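Local coordinates for protein phosphoribosylaminoimidazole carboxylase, ATPase subunit (Thermus thermophilus, PDB 3AW8) that probably catalyses the ATP-dependent carboxylation of 5-aminoimidazole ribonucleotide by hydrogencarbonate to N5-carboxyaminoimidazole ribonucleotide, a step of de novo purine biosynthesis, at residues Val63-Glu68 against Leu84-Lys89; Leu91-Asp96 against Asn257-Arg262; Thr102-Leu107 against Leu231-Ala236; Pro112-Val117 against Gly168-Gly173; Ser182-Arg187 against His264-Trp269. All blocks are in the same frame, centred on the assembly; numbering follows the deposited sequence.

Interaction 1. Residues Val63-Glu68 against Leu84-Lys89; sequences VTYEFE and LYPPAK
Y65, L84 and V63 carry most of this buried contact. The Y65 ring crosses P86 at a slant, with CZ 3.6 Å from the proline CD. The first torsion of Y65 (chi1 39°) swings the ring across to P86. Its hydroxyl ends near two carbonyl oxygens, O of P86 at 3.1 Å and O of P87 at 3.3 Å. The hydroxyl has one proton, so at most a weak bond goes to one of them at a time. L84 places CD1 at the edge of the Y65 ring, near its plane. The same methyl packs 3.8 Å from CG1 of V63. The strand 62-65 is an outer strand of the four-stranded parallel sheet in the Rossmann-like preATP-grasp domain. A single bridge joins V63 to L84 at that edge. The backbone N of Y85 donates to O of V63 at 3.1 Å. Next along the strand, T64 OG1 donates to O of Y85 at 2.7 Å, in the carbonyl plane. This hydroxyl also bonds H282. The peptide between Y85 and P86 is cis. L84 also touches A75 and E79 of helix 72-81, while V63 and Y65 both touch L5 of strand 2-5.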
# COMPACT_ATOMS: atom_id res chain seq x y z
N VAL A 63 20.61 9.22 0.89
CA VAL A 63 20.85 7.83 0.56
C VAL A 63 20.69 6.94 1.77
O VAL A 63 21.21 7.24 2.84
CB VAL A 63 22.28 7.63 0.00
CG1 VAL A 63 22.56 6.15 -0.18
CG2 VAL A 63 22.42 8.37 -1.33
N THR A 64 19.97 5.84 1.59
CA THR A 64 19.74 4.87 2.66
C THR A 64 20.04 3.50 2.03
O THR A 64 20.35 3.41 0.84
CB THR A 64 18.27 4.96 3.17
OG1 THR A 64 18.08 4.08 4.28
CG2 THR A 64 17.29 4.62 2.05
N TYR A 65 19.99 2.42 2.81
CA TYR A 65 20.28 1.10 2.26
C TYR A 65 19.34 0.01 2.75
O TYR A 65 18.77 0.13 3.83
CB TYR A 65 21.73 0.72 2.57
CG TYR A 65 22.17 1.13 3.95
CD1 TYR A 65 22.67 2.41 4.20
CD2 TYR A 65 22.04 0.26 5.03
CE1 TYR A 65 23.03 2.81 5.49
CE2 TYR A 65 22.39 0.65 6.32
CZ TYR A 65 22.88 1.92 6.55
OH TYR A 65 23.22 2.30 7.83
N GLU A 66 19.19 -1.06 1.96
CA GLU A 66 18.32 -2.18 2.32
C GLU A 66 19.07 -3.50 2.33
O GLU A 66 18.66 -4.45 2.98
CB GLU A 66 17.12 -2.27 1.36
CG GLU A 66 17.49 -2.47 -0.11
CD GLU A 66 17.27 -3.90 -0.61
OE1 GLU A 66 18.26 -4.61 -0.88
OE2 GLU A 66 16.09 -4.31 -0.73
N PHE A 67 20.16 -3.55 1.58
CA PHE A 67 21.00 -4.74 1.50
C PHE A 67 21.91 -4.70 2.73
O PHE A 67 22.84 -3.90 2.78
CB PHE A 67 21.81 -4.65 0.21
CG PHE A 67 22.82 -5.73 0.03
CD1 PHE A 67 23.87 -5.55 -0.86
CD2 PHE A 67 22.72 -6.93 0.73
CE1 PHE A 67 24.82 -6.55 -1.06
CE2 PHE A 67 23.67 -7.94 0.53
CZ PHE A 67 24.72 -7.75 -0.36
N GLU A 68 21.65 -5.56 3.71
CA GLU A 68 22.43 -5.56 4.96
C GLU A 68 23.94 -5.83 4.87
O GLU A 68 24.70 -5.43 5.76
CB GLU A 68 21.84 -6.55 5.98
CG GLU A 68 22.18 -6.20 7.43
CD GLU A 68 21.84 -7.31 8.42
OE1 GLU A 68 20.86 -8.05 8.18
OE2 GLU A 68 22.55 -7.44 9.45
N LEU A 84 23.23 10.51 4.70
CA LEU A 84 23.14 9.06 4.69
C LEU A 84 22.53 8.58 5.99
O LEU A 84 23.09 8.82 7.06
CB LEU A 84 24.53 8.45 4.53
CG LEU A 84 24.64 6.92 4.53
CD1 LEU A 84 24.32 6.41 3.14
CD2 LEU A 84 26.05 6.50 4.95
N TYR A 85 21.40 7.90 5.91
CA TYR A 85 20.74 7.38 7.10
C TYR A 85 20.30 5.95 6.85
O TYR A 85 19.73 5.65 5.80
CB TYR A 85 19.52 8.21 7.47
CG TYR A 85 19.72 9.71 7.40
CD1 TYR A 85 19.65 10.39 6.19
CD2 TYR A 85 19.94 10.46 8.56
CE1 TYR A 85 19.78 11.77 6.12
CE2 TYR A 85 20.07 11.85 8.51
CZ TYR A 85 19.99 12.50 7.28
OH TYR A 85 20.10 13.87 7.22
N PRO A 86 20.56 5.03 7.79
CA PRO A 86 21.24 5.23 9.08
C PRO A 86 22.71 5.52 8.87
O PRO A 86 23.23 5.38 7.76
CB PRO A 86 21.03 3.89 9.79
CG PRO A 86 19.77 3.38 9.19
CD PRO A 86 19.97 3.69 7.73
N PRO A 87 23.42 5.92 9.93
CA PRO A 87 24.85 6.23 9.85
C PRO A 87 25.67 5.00 9.49
O PRO A 87 25.32 3.88 9.87
CB PRO A 87 25.18 6.74 11.25
CG PRO A 87 23.88 7.31 11.71
CD PRO A 87 22.88 6.30 11.25
N ALA A 88 26.77 5.21 8.76
CA ALA A 88 27.65 4.12 8.35
C ALA A 88 28.13 3.27 9.53
O ALA A 88 28.43 2.09 9.37
CB ALA A 88 28.86 4.67 7.59
N LYS A 89 28.21 3.88 10.71
CA LYS A 89 28.66 3.16 11.90
C LYS A 89 27.77 1.94 12.16
O LYS A 89 28.27 0.85 12.44
CB LYS A 89 28.63 4.09 13.12
CG LYS A 89 29.20 3.48 14.40
CD LYS A 89 28.97 4.44 15.57
CE LYS A 89 29.51 3.90 16.90
NZ LYS A 89 30.99 3.80 16.91

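Interaction 2. Residues Leu91-Asp96 against Asn257-Arg262. With AMP (adenosine monophosphate), chain C.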
# COMPACT_ATOMS: atom_id res chain seq x y z
N LEU A 91 26.20 0.06 10.18
CA LEU A 91 26.56 -1.04 9.29
C LEU A 91 27.78 -1.74 9.86
O LEU A 91 27.85 -2.96 9.91
CB LEU A 91 26.89 -0.52 7.90
CG LEU A 91 25.76 -0.32 6.91
CD1 LEU A 91 26.33 0.17 5.59
CD2 LEU A 91 25.04 -1.64 6.70
N GLU A 92 28.76 -0.94 10.27
CA GLU A 92 30.01 -1.44 10.83
C GLU A 92 29.70 -2.37 12.00
O GLU A 92 30.10 -3.53 12.01
CB GLU A 92 30.86 -0.26 11.32
CG GLU A 92 32.36 -0.49 11.32
CD GLU A 92 33.05 0.02 10.05
OE1 GLU A 92 32.89 1.22 9.73
OE2 GLU A 92 33.74 -0.79 9.38
N VAL A 93 28.97 -1.85 12.98
CA VAL A 93 28.60 -2.63 14.15
C VAL A 93 27.85 -3.91 13.79
O VAL A 93 28.22 -5.00 14.22
CB VAL A 93 27.69 -1.80 15.10
CG1 VAL A 93 27.26 -2.64 16.28
CG2 VAL A 93 28.43 -0.56 15.58
N ALA A 94 26.81 -3.77 12.97
CA ALA A 94 25.97 -4.89 12.57
C ALA A 94 26.59 -5.95 11.67
O ALA A 94 26.08 -7.07 11.59
CB ALA A 94 24.69 -4.37 11.93
N GLN A 95 27.69 -5.62 10.99
CA GLN A 95 28.31 -6.57 10.09
C GLN A 95 29.40 -7.44 10.73
O GLN A 95 30.03 -8.25 10.04
CB GLN A 95 28.85 -5.84 8.86
CG GLN A 95 27.77 -5.17 8.01
CD GLN A 95 28.29 -4.68 6.66
OE1 GLN A 95 29.39 -4.14 6.56
NE2 GLN A 95 27.49 -4.87 5.61
N ASP A 96 29.63 -7.29 12.03
CA ASP A 96 30.63 -8.09 12.72
C ASP A 96 30.01 -8.61 14.02
O ASP A 96 29.73 -7.83 14.93
CB ASP A 96 31.85 -7.24 13.06
CG ASP A 96 33.00 -8.08 13.60
OD1 ASP A 96 32.73 -9.06 14.33
OD2 ASP A 96 34.16 -7.74 13.30
N ASN A 257 20.48 -10.89 20.26
CA ASN A 257 21.03 -11.87 19.33
C ASN A 257 21.62 -11.19 18.09
O ASN A 257 22.80 -11.34 17.81
CB ASN A 257 19.94 -12.87 18.91
CG ASN A 257 20.33 -13.70 17.68
OD1 ASN A 257 21.41 -14.28 17.63
ND2 ASN A 257 19.45 -13.76 16.70
N GLU A 258 20.79 -10.43 17.37
CA GLU A 258 21.22 -9.74 16.15
C GLU A 258 20.56 -8.38 15.96
O GLU A 258 19.47 -8.13 16.46
CB GLU A 258 20.88 -10.56 14.90
CG GLU A 258 21.86 -11.64 14.54
CD GLU A 258 21.50 -12.31 13.22
OE1 GLU A 258 20.41 -12.92 13.12
OE2 GLU A 258 22.32 -12.22 12.27
N MET A 259 21.24 -7.51 15.22
CA MET A 259 20.71 -6.20 14.91
C MET A 259 20.86 -5.99 13.40
O MET A 259 21.83 -6.45 12.80
CB MET A 259 21.44 -5.09 15.69
CG MET A 259 22.81 -4.71 15.17
SD MET A 259 22.86 -2.96 14.66
CE MET A 259 23.21 -2.15 16.21
N ALA A 260 19.88 -5.34 12.79
CA ALA A 260 19.90 -5.07 11.36
C ALA A 260 19.58 -3.58 11.20
O ALA A 260 18.52 -3.13 11.63
CB ALA A 260 18.87 -5.92 10.63
N PRO A 261 20.49 -2.81 10.59
CA PRO A 261 20.25 -1.38 10.41
C PRO A 261 19.29 -1.10 9.25
O PRO A 261 19.66 -0.43 8.29
CB PRO A 261 21.65 -0.84 10.14
CG PRO A 261 22.25 -1.94 9.33
CD PRO A 261 21.81 -3.20 10.05
N ARG A 262 18.06 -1.60 9.37
CA ARG A 262 17.09 -1.43 8.29
C ARG A 262 15.75 -2.10 8.57
O ARG A 262 15.58 -2.81 9.58
CB ARG A 262 17.66 -2.07 7.03
CG ARG A 262 18.05 -3.53 7.27
CD ARG A 262 18.41 -4.25 5.99
NE ARG A 262 18.85 -5.62 6.23
CZ ARG A 262 18.07 -6.61 6.68
NH1 ARG A 262 16.78 -6.40 6.94
NH2 ARG A 262 18.57 -7.82 6.84
P AMP C . 21.85 -16.31 12.47
O1P AMP C . 20.92 -15.33 11.86
O2P AMP C . 22.20 -15.85 13.99
O3P AMP C . 23.21 -16.38 11.61
O5' AMP C . 21.16 -17.78 12.49
C5' AMP C . 19.98 -17.73 13.30
C4' AMP C . 19.46 -19.16 13.57
O4' AMP C . 20.41 -19.93 14.38
C3' AMP C . 18.12 -19.15 14.33
O3' AMP C . 17.23 -20.13 13.79
C2' AMP C . 18.50 -19.43 15.79
O2' AMP C . 17.50 -20.23 16.43
C1' AMP C . 19.87 -20.13 15.72
N9 AMP C . 20.79 -19.58 16.75
C8 AMP C . 21.66 -18.53 16.59
N7 AMP C . 22.32 -18.31 17.68
C5 AMP C . 21.93 -19.20 18.62
C6 AMP C . 22.29 -19.45 19.98
N6 AMP C . 23.24 -18.67 20.61
N1 AMP C . 21.67 -20.45 20.64
C2 AMP C . 20.74 -21.21 20.05
N3 AMP C . 20.38 -21.01 18.77
C4 AMP C . 20.94 -20.03 18.04
O HOH W 1 23.73 -8.25 11.97
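This is an apolar helix-on-strand contact, buried where helix 88-94 of the preATP-grasp domain meets the outer strand 253-260 of the ATP-grasp domain. A94 is central. Its CB sits 3.6 Å from SD of M259 and also 3.6 Å from CD of P261. The M259 chain bends at chi2 (119°) and chi3, which carries CE on to CG1 of V93 at 4.1 Å. L91 crosses P261 at about a right angle, with CD2 3.8 Å from CG of the proline. P261 is the centre of an inverse gamma turn that ends the strand. No direct hydrogen bond joins the segments. A water bridges O of A94 and O of M259, 2.7 Å from each, though it has more acceptors in reach than protons. Beside this packing, E258 belongs to the AMP pocket, and its OE1 is 2.8 Å from O1P of the nucleotide. An alanine in place of E258 would remove the carboxylate and is likely to leave this side of the phosphate without its close neighbour. A classic beta bulge at N257 and E258, opposite E246, lies beside the pocket. Helix 97-107 packs next to the contact through F103 and F104, and strand 62-65 through Y65.

Interaction 3. Residues Thr102-Leu107 against Leu231-Ala236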
# COMPACT_ATOMS: atom_id res chain seq x y z
N THR A 102 29.70 -6.94 21.65
CA THR A 102 30.40 -6.03 22.56
C THR A 102 29.65 -4.72 22.67
O THR A 102 29.48 -4.18 23.76
CB THR A 102 31.84 -5.72 22.09
OG1 THR A 102 31.80 -4.89 20.93
CG2 THR A 102 32.59 -7.00 21.78
N PHE A 103 29.19 -4.20 21.52
CA PHE A 103 28.45 -2.94 21.49
C PHE A 103 27.22 -2.97 22.41
O PHE A 103 27.04 -2.08 23.25
CB PHE A 103 28.03 -2.62 20.05
CG PHE A 103 27.08 -1.46 19.93
CD1 PHE A 103 25.70 -1.68 19.91
CD2 PHE A 103 27.54 -0.16 19.85
CE1 PHE A 103 24.80 -0.62 19.79
CE2 PHE A 103 26.66 0.91 19.74
CZ PHE A 103 25.29 0.68 19.71
N PHE A 104 26.38 -3.99 22.26
CA PHE A 104 25.20 -4.10 23.10
C PHE A 104 25.59 -4.46 24.53
O PHE A 104 24.99 -3.97 25.49
CB PHE A 104 24.22 -5.14 22.54
CG PHE A 104 23.26 -4.59 21.53
CD1 PHE A 104 23.69 -4.26 20.25
CD2 PHE A 104 21.94 -4.33 21.87
CE1 PHE A 104 22.83 -3.68 19.33
CE2 PHE A 104 21.06 -3.75 20.96
CZ PHE A 104 21.51 -3.42 19.68
N GLN A 105 26.61 -5.30 24.67
CA GLN A 105 27.08 -5.68 25.99
C GLN A 105 27.52 -4.41 26.70
O GLN A 105 27.38 -4.29 27.92
CB GLN A 105 28.25 -6.66 25.89
CG GLN A 105 28.98 -6.86 27.20
CD GLN A 105 30.09 -7.88 27.09
OE1 GLN A 105 29.84 -9.09 27.10
NE2 GLN A 105 31.33 -7.41 26.97
N GLY A 106 28.03 -3.45 25.93
CA GLY A 106 28.49 -2.20 26.50
C GLY A 106 27.36 -1.23 26.82
O GLY A 106 27.56 -0.27 27.55
N LEU A 107 26.19 -1.46 26.25
CA LEU A 107 25.04 -0.59 26.50
C LEU A 107 24.30 -1.05 27.74
O LEU A 107 23.42 -0.36 28.25
CB LEU A 107 24.09 -0.61 25.30
CG LEU A 107 24.56 0.13 24.04
CD1 LEU A 107 23.58 -0.12 22.92
CD2 LEU A 107 24.67 1.62 24.35
N LEU A 231 16.18 1.98 22.69
CA LEU A 231 16.43 3.41 22.80
C LEU A 231 17.92 3.64 23.02
O LEU A 231 18.52 4.55 22.43
CB LEU A 231 15.64 3.99 23.98
CG LEU A 231 14.94 5.33 23.74
CD1 LEU A 231 14.35 5.81 25.05
CD2 LEU A 231 15.91 6.35 23.19
N ARG A 232 18.51 2.81 23.87
CA ARG A 232 19.93 2.95 24.16
C ARG A 232 20.76 2.77 22.89
O ARG A 232 21.65 3.57 22.61
CB ARG A 232 20.34 1.94 25.24
CG ARG A 232 19.80 2.28 26.62
CD ARG A 232 20.75 1.84 27.74
NE ARG A 232 20.50 0.48 28.21
CZ ARG A 232 19.47 0.12 28.96
NH1 ARG A 232 18.57 1.02 29.35
NH2 ARG A 232 19.33 -1.15 29.33
N ALA A 233 20.45 1.73 22.13
CA ALA A 233 21.17 1.45 20.90
C ALA A 233 21.05 2.58 19.87
O ALA A 233 22.06 3.05 19.34
CB ALA A 233 20.68 0.14 20.29
N MET A 234 19.82 3.02 19.61
CA MET A 234 19.60 4.09 18.63
C MET A 234 20.31 5.40 18.97
O MET A 234 20.93 6.02 18.10
CB MET A 234 18.10 4.35 18.45
CG MET A 234 17.34 3.20 17.81
SD MET A 234 15.64 3.64 17.40
CE MET A 234 14.77 3.11 18.87
N GLU A 235 20.23 5.82 20.23
CA GLU A 235 20.87 7.07 20.64
C GLU A 235 22.38 6.94 20.67
O GLU A 235 23.10 7.89 20.36
CB GLU A 235 20.35 7.49 22.01
CG GLU A 235 18.85 7.67 22.02
CD GLU A 235 18.35 8.42 23.24
OE1 GLU A 235 18.60 7.94 24.37
OE2 GLU A 235 17.71 9.48 23.05
N ALA A 236 22.86 5.76 21.02
CA ALA A 236 24.29 5.51 21.04
C ALA A 236 24.88 5.65 19.64
O ALA A 236 26.01 6.08 19.48
CB ALA A 236 24.58 4.12 21.58
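L107 has CG anti to its carbonyl carbon (chi1 -73°), and its two methyls reach the helix 220-237 at neighbouring turns. CD1 lies 3.5 Å from CA of A233, and CD2 lies 3.7 Å from CB of A236. F103 instead has CG opposite its backbone N. Its CZ comes 4.0 Å from CB of A236, and O of A233 lies at the ring edge, near its plane. CG of L107 sits over one face of the same ring, displaced from the ring centre. F104 adds CZ at 3.7 Å from CB of A233. The two alanines are small enough to let these larger groups come near the helix backbone. The axes of the two segments come within 10.2 Å at closest, at 112°. Replacing L107 with an alanine would probably open a gap over A233 and A236 and take the packing of the leucine CG from the F103 ring. Outside the pair, F104 stacks on F256, and M234 packs on the strand 179-187. The one polar link is a weak bond from NE of R232 to O of L107, 3.0 Å long and bent to 130° at the hydrogen. The contact therefore rests mainly on apolar packing, and the arginine adds little.

Interaction 4. Residues Pro112-Val117 against Gly168-Gly173; sequences PPFHPV and GLILEG
H115 and L171 form a hydrogen-bonded antiparallel pair at the centre of this contact. N of H115 donates to O of L171 at 2.8 Å, and N of L171 returns a bond to O of H115 at 2.9 Å. V117 and L169 pair in the same way. Beyond the strand 114-117, N of G173 donates to O of P113 at 2.7 Å. CG of P113 lies 3.7 Å from CA of G173. Side chains pack on both faces. On one, V117 sets CG1 3.8 Å from CB of L171 and CG2 3.4 Å from CB of L169. On the other, I170 has CG1 anti to its backbone N (chi1 -179°), and its CD1 reaches CB of F114 at 4.1 Å. E172 lies on this second face. Further out, L98 of helix 97-107 touches F114 and P116, and L136 of strand 134-138 touches V117 and L171. Edge strand 114-117 pairs with its inner neighbour 169-173 in the four-stranded antiparallel sheet of the ATP-grasp fold. E172 forms a salt bridge through OE2 to K137, and it contacts AMP. The pairing helps hold the strand that carries this acid, and the lysine probably offsets its charge.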
# COMPACT_ATOMS: atom_id res chain seq x y z
N PRO A 112 24.11 -13.54 25.10
CA PRO A 112 24.59 -14.88 25.47
C PRO A 112 26.07 -14.80 25.80
O PRO A 112 26.77 -13.88 25.37
CB PRO A 112 24.34 -15.70 24.21
CG PRO A 112 23.19 -15.00 23.57
CD PRO A 112 23.54 -13.55 23.75
N PRO A 113 26.59 -15.76 26.59
CA PRO A 113 28.02 -15.68 26.87
C PRO A 113 28.76 -15.86 25.55
O PRO A 113 28.51 -16.82 24.82
CB PRO A 113 28.24 -16.84 27.84
CG PRO A 113 27.20 -17.83 27.41
CD PRO A 113 26.00 -16.96 27.21
N PHE A 114 29.65 -14.92 25.24
CA PHE A 114 30.40 -14.99 23.99
C PHE A 114 31.88 -14.69 24.22
O PHE A 114 32.24 -13.94 25.13
CB PHE A 114 29.86 -13.97 22.99
CG PHE A 114 30.16 -12.54 23.37
CD1 PHE A 114 29.34 -11.86 24.26
CD2 PHE A 114 31.26 -11.88 22.84
CE1 PHE A 114 29.61 -10.55 24.63
CE2 PHE A 114 31.55 -10.57 23.20
CZ PHE A 114 30.73 -9.90 24.10
N HIS A 115 32.72 -15.26 23.37
CA HIS A 115 34.15 -15.04 23.50
C HIS A 115 34.83 -15.10 22.13
O HIS A 115 34.51 -15.95 21.30
CB HIS A 115 34.76 -16.09 24.45
CG HIS A 115 36.15 -15.77 24.89
ND1 HIS A 115 37.27 -16.14 24.17
CD2 HIS A 115 36.61 -15.10 25.98
CE1 HIS A 115 38.35 -15.71 24.80
NE2 HIS A 115 37.98 -15.08 25.90
N PRO A 116 35.76 -14.16 21.88
CA PRO A 116 36.50 -14.08 20.62
C PRO A 116 37.41 -15.29 20.42
O PRO A 116 38.11 -15.70 21.35
CB PRO A 116 37.30 -12.78 20.77
CG PRO A 116 36.47 -11.97 21.72
CD PRO A 116 36.06 -13.00 22.73
N VAL A 117 37.40 -15.86 19.22
CA VAL A 117 38.25 -17.01 18.95
C VAL A 117 39.03 -16.89 17.65
O VAL A 117 38.48 -17.03 16.55
CB VAL A 117 37.44 -18.33 18.93
CG1 VAL A 117 36.81 -18.55 20.29
CG2 VAL A 117 36.38 -18.28 17.85
N GLY A 168 39.04 -15.32 13.16
CA GLY A 168 37.95 -14.39 12.89
C GLY A 168 36.61 -15.02 13.18
O GLY A 168 35.63 -14.76 12.48
N LEU A 169 36.56 -15.85 14.21
CA LEU A 169 35.33 -16.53 14.59
C LEU A 169 34.92 -16.12 16.00
O LEU A 169 35.70 -15.53 16.75
CB LEU A 169 35.54 -18.04 14.53
CG LEU A 169 36.17 -18.57 13.23
CD1 LEU A 169 36.39 -20.07 13.36
CD2 LEU A 169 35.27 -18.26 12.04
N ILE A 170 33.68 -16.43 16.36
CA ILE A 170 33.17 -16.09 17.67
C ILE A 170 32.51 -17.31 18.32
O ILE A 170 31.84 -18.10 17.65
CB ILE A 170 32.15 -14.93 17.59
CG1 ILE A 170 31.64 -14.58 18.98
CG2 ILE A 170 31.01 -15.31 16.66
CD1 ILE A 170 30.75 -13.36 19.00
N LEU A 171 32.70 -17.45 19.63
CA LEU A 171 32.13 -18.57 20.37
C LEU A 171 30.97 -18.05 21.21
O LEU A 171 31.15 -17.18 22.06
CB LEU A 171 33.21 -19.21 21.27
CG LEU A 171 33.06 -20.63 21.83
CD1 LEU A 171 31.95 -20.69 22.86
CD2 LEU A 171 32.79 -21.60 20.69
N GLU A 172 29.79 -18.59 20.95
CA GLU A 172 28.58 -18.19 21.67
C GLU A 172 28.02 -19.37 22.44
O GLU A 172 27.92 -20.48 21.92
CB GLU A 172 27.51 -17.67 20.70
CG GLU A 172 27.65 -16.21 20.29
CD GLU A 172 26.49 -15.71 19.44
OE1 GLU A 172 25.32 -15.88 19.86
OE2 GLU A 172 26.74 -15.15 18.35
N GLY A 173 27.64 -19.12 23.69
CA GLY A 173 27.09 -20.17 24.50
C GLY A 173 25.65 -20.46 24.13
O GLY A 173 24.78 -19.60 24.29

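Interaction 5. Residues Ser182-Arg187 against His264-Trp269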
# COMPACT_ATOMS: atom_id res chain seq x y z
N SER A 182 11.56 -10.14 18.23
CA SER A 182 12.30 -9.00 17.69
C SER A 182 11.49 -7.75 17.92
O SER A 182 10.27 -7.79 18.02
CB SER A 182 12.56 -9.19 16.20
OG SER A 182 11.37 -9.03 15.45
N LEU A 183 12.19 -6.63 18.02
CA LEU A 183 11.53 -5.35 18.23
C LEU A 183 11.97 -4.37 17.16
O LEU A 183 13.15 -4.04 17.06
CB LEU A 183 11.88 -4.79 19.61
CG LEU A 183 11.25 -3.42 19.91
CD1 LEU A 183 10.33 -3.55 21.10
CD2 LEU A 183 12.33 -2.40 20.18
N LEU A 184 11.03 -3.93 16.33
CA LEU A 184 11.36 -2.96 15.30
C LEU A 184 11.21 -1.59 15.96
O LEU A 184 10.18 -1.29 16.55
CB LEU A 184 10.41 -3.08 14.10
CG LEU A 184 10.46 -4.35 13.24
CD1 LEU A 184 11.90 -4.71 12.97
CD2 LEU A 184 9.77 -5.51 13.95
N ALA A 185 12.25 -0.78 15.88
CA ALA A 185 12.21 0.55 16.46
C ALA A 185 12.60 1.57 15.41
O ALA A 185 13.25 1.24 14.42
CB ALA A 185 13.18 0.64 17.65
N VAL A 186 12.19 2.81 15.62
CA VAL A 186 12.51 3.85 14.66
C VAL A 186 12.81 5.19 15.32
O VAL A 186 12.19 5.57 16.32
CB VAL A 186 11.36 4.00 13.63
CG1 VAL A 186 10.02 3.87 14.34
CG2 VAL A 186 11.45 5.34 12.92
N ARG A 187 13.78 5.90 14.76
CA ARG A 187 14.18 7.19 15.28
C ARG A 187 14.32 8.16 14.11
O ARG A 187 15.13 7.94 13.21
CB ARG A 187 15.50 7.07 16.04
CG ARG A 187 16.01 8.37 16.65
CD ARG A 187 17.22 8.10 17.56
NE ARG A 187 17.78 9.34 18.10
CZ ARG A 187 18.58 10.17 17.43
NH1 ARG A 187 19.03 11.26 18.01
NH2 ARG A 187 18.94 9.88 16.18
N HIS A 264 13.05 -4.78 8.49
CA HIS A 264 13.34 -6.19 8.66
C HIS A 264 12.18 -7.09 8.26
O HIS A 264 11.02 -6.67 8.30
CB HIS A 264 13.71 -6.41 10.13
CG HIS A 264 14.37 -7.72 10.40
ND1 HIS A 264 13.70 -8.80 10.92
CD2 HIS A 264 15.66 -8.11 10.26
CE1 HIS A 264 14.54 -9.81 11.08
NE2 HIS A 264 15.74 -9.41 10.69
N ASN A 265 12.51 -8.32 7.88
CA ASN A 265 11.56 -9.33 7.45
C ASN A 265 10.49 -9.59 8.51
O ASN A 265 9.32 -9.81 8.18
CB ASN A 265 12.31 -10.62 7.14
CG ASN A 265 11.49 -11.62 6.34
OD1 ASN A 265 12.03 -12.60 5.83
ND2 ASN A 265 10.17 -11.38 6.23
N SER A 266 10.89 -9.57 9.77
CA SER A 266 9.96 -9.81 10.87
C SER A 266 8.98 -8.66 11.05
O SER A 266 8.22 -8.64 12.01
CB SER A 266 10.73 -10.03 12.17
OG SER A 266 11.27 -8.80 12.63
N GLY A 267 8.99 -7.70 10.13
CA GLY A 267 8.09 -6.57 10.25
C GLY A 267 7.18 -6.33 9.05
O GLY A 267 6.44 -5.34 9.02
N HIS A 268 7.22 -7.22 8.07
CA HIS A 268 6.39 -7.04 6.89
C HIS A 268 4.92 -7.00 7.23
O HIS A 268 4.13 -6.50 6.44
CB HIS A 268 6.66 -8.13 5.87
CG HIS A 268 8.06 -8.13 5.35
ND1 HIS A 268 8.88 -7.02 5.45
CD2 HIS A 268 8.78 -9.08 4.71
CE1 HIS A 268 10.05 -7.30 4.90
NE2 HIS A 268 10.02 -8.54 4.45
N TRP A 269 4.56 -7.53 8.39
CA TRP A 269 3.15 -7.54 8.79
C TRP A 269 2.62 -6.12 9.06
O TRP A 269 1.41 -5.90 9.11
CB TRP A 269 2.95 -8.37 10.06
CG TRP A 269 3.70 -7.83 11.24
CD1 TRP A 269 5.00 -8.08 11.57
CD2 TRP A 269 3.21 -6.88 12.19
NE1 TRP A 269 5.36 -7.34 12.67
CE2 TRP A 269 4.28 -6.60 13.08
CE3 TRP A 269 1.99 -6.24 12.39
CZ2 TRP A 269 4.15 -5.70 14.14
CZ3 TRP A 269 1.86 -5.34 13.46
CH2 TRP A 269 2.94 -5.08 14.32
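The polar part of the contact is a bond between two serine hydroxyls. OG of S182 and OG of S266 are 2.8 Å apart, and either may donate. The first torsions of the two serines (chi1 72° and 73°) turn the hydroxyls toward each other across the gap. S182 OG also bonds N201 of the adjacent strand 193-204. S266 OG has a second partner in H264 ND1 at 3.0 Å, where either could donate. ND1 also lies 3.1 Å from the backbone N of S266, which donates to it from 37° out of the ring plane. These links tie the imidazole back onto its own loop. The H264 side chain is about 8 Å from the bound AMP. The apolar part belongs to L184. It crosses H264 at about a right angle, and its CD1 lies 3.8 Å from the histidine CB. Its CD2 is 3.8 Å from OG of S266 and 4.2 Å from CA of G267. A244 of strand 241-250 touches both L184 and H264. Within the loop, residues 265-267 form a short 3-10 turn. The arrangement joins the large antiparallel sheet of the ATP-grasp domain to the loop that follows its outer strand 253-260.

Interactions 1 and 2 share helix 88-94 and touch directly: E68 OE1 makes a 2.7 Å salt bridge to R262 NH2, and Y65 CE2 is 3.5 Å from L91 CD2. Interaction 2 continues into interaction 3 through M259 CE, 3.5 Å from F104 CE1. Interaction 3 in turn meets interaction 4, where F114 lies against T102 and Q105, and interaction 5, where M234 CE is 3.2 Å from A185 CB. The AMP pocket draws on interaction 2 through E258 and on interaction 4 through E172. The centres of these two lie about 16 Å apart. Interaction 1 lies away from the nucleotide pocket. Interactions 4 and 5 do not touch, with centres about 26 Å apart.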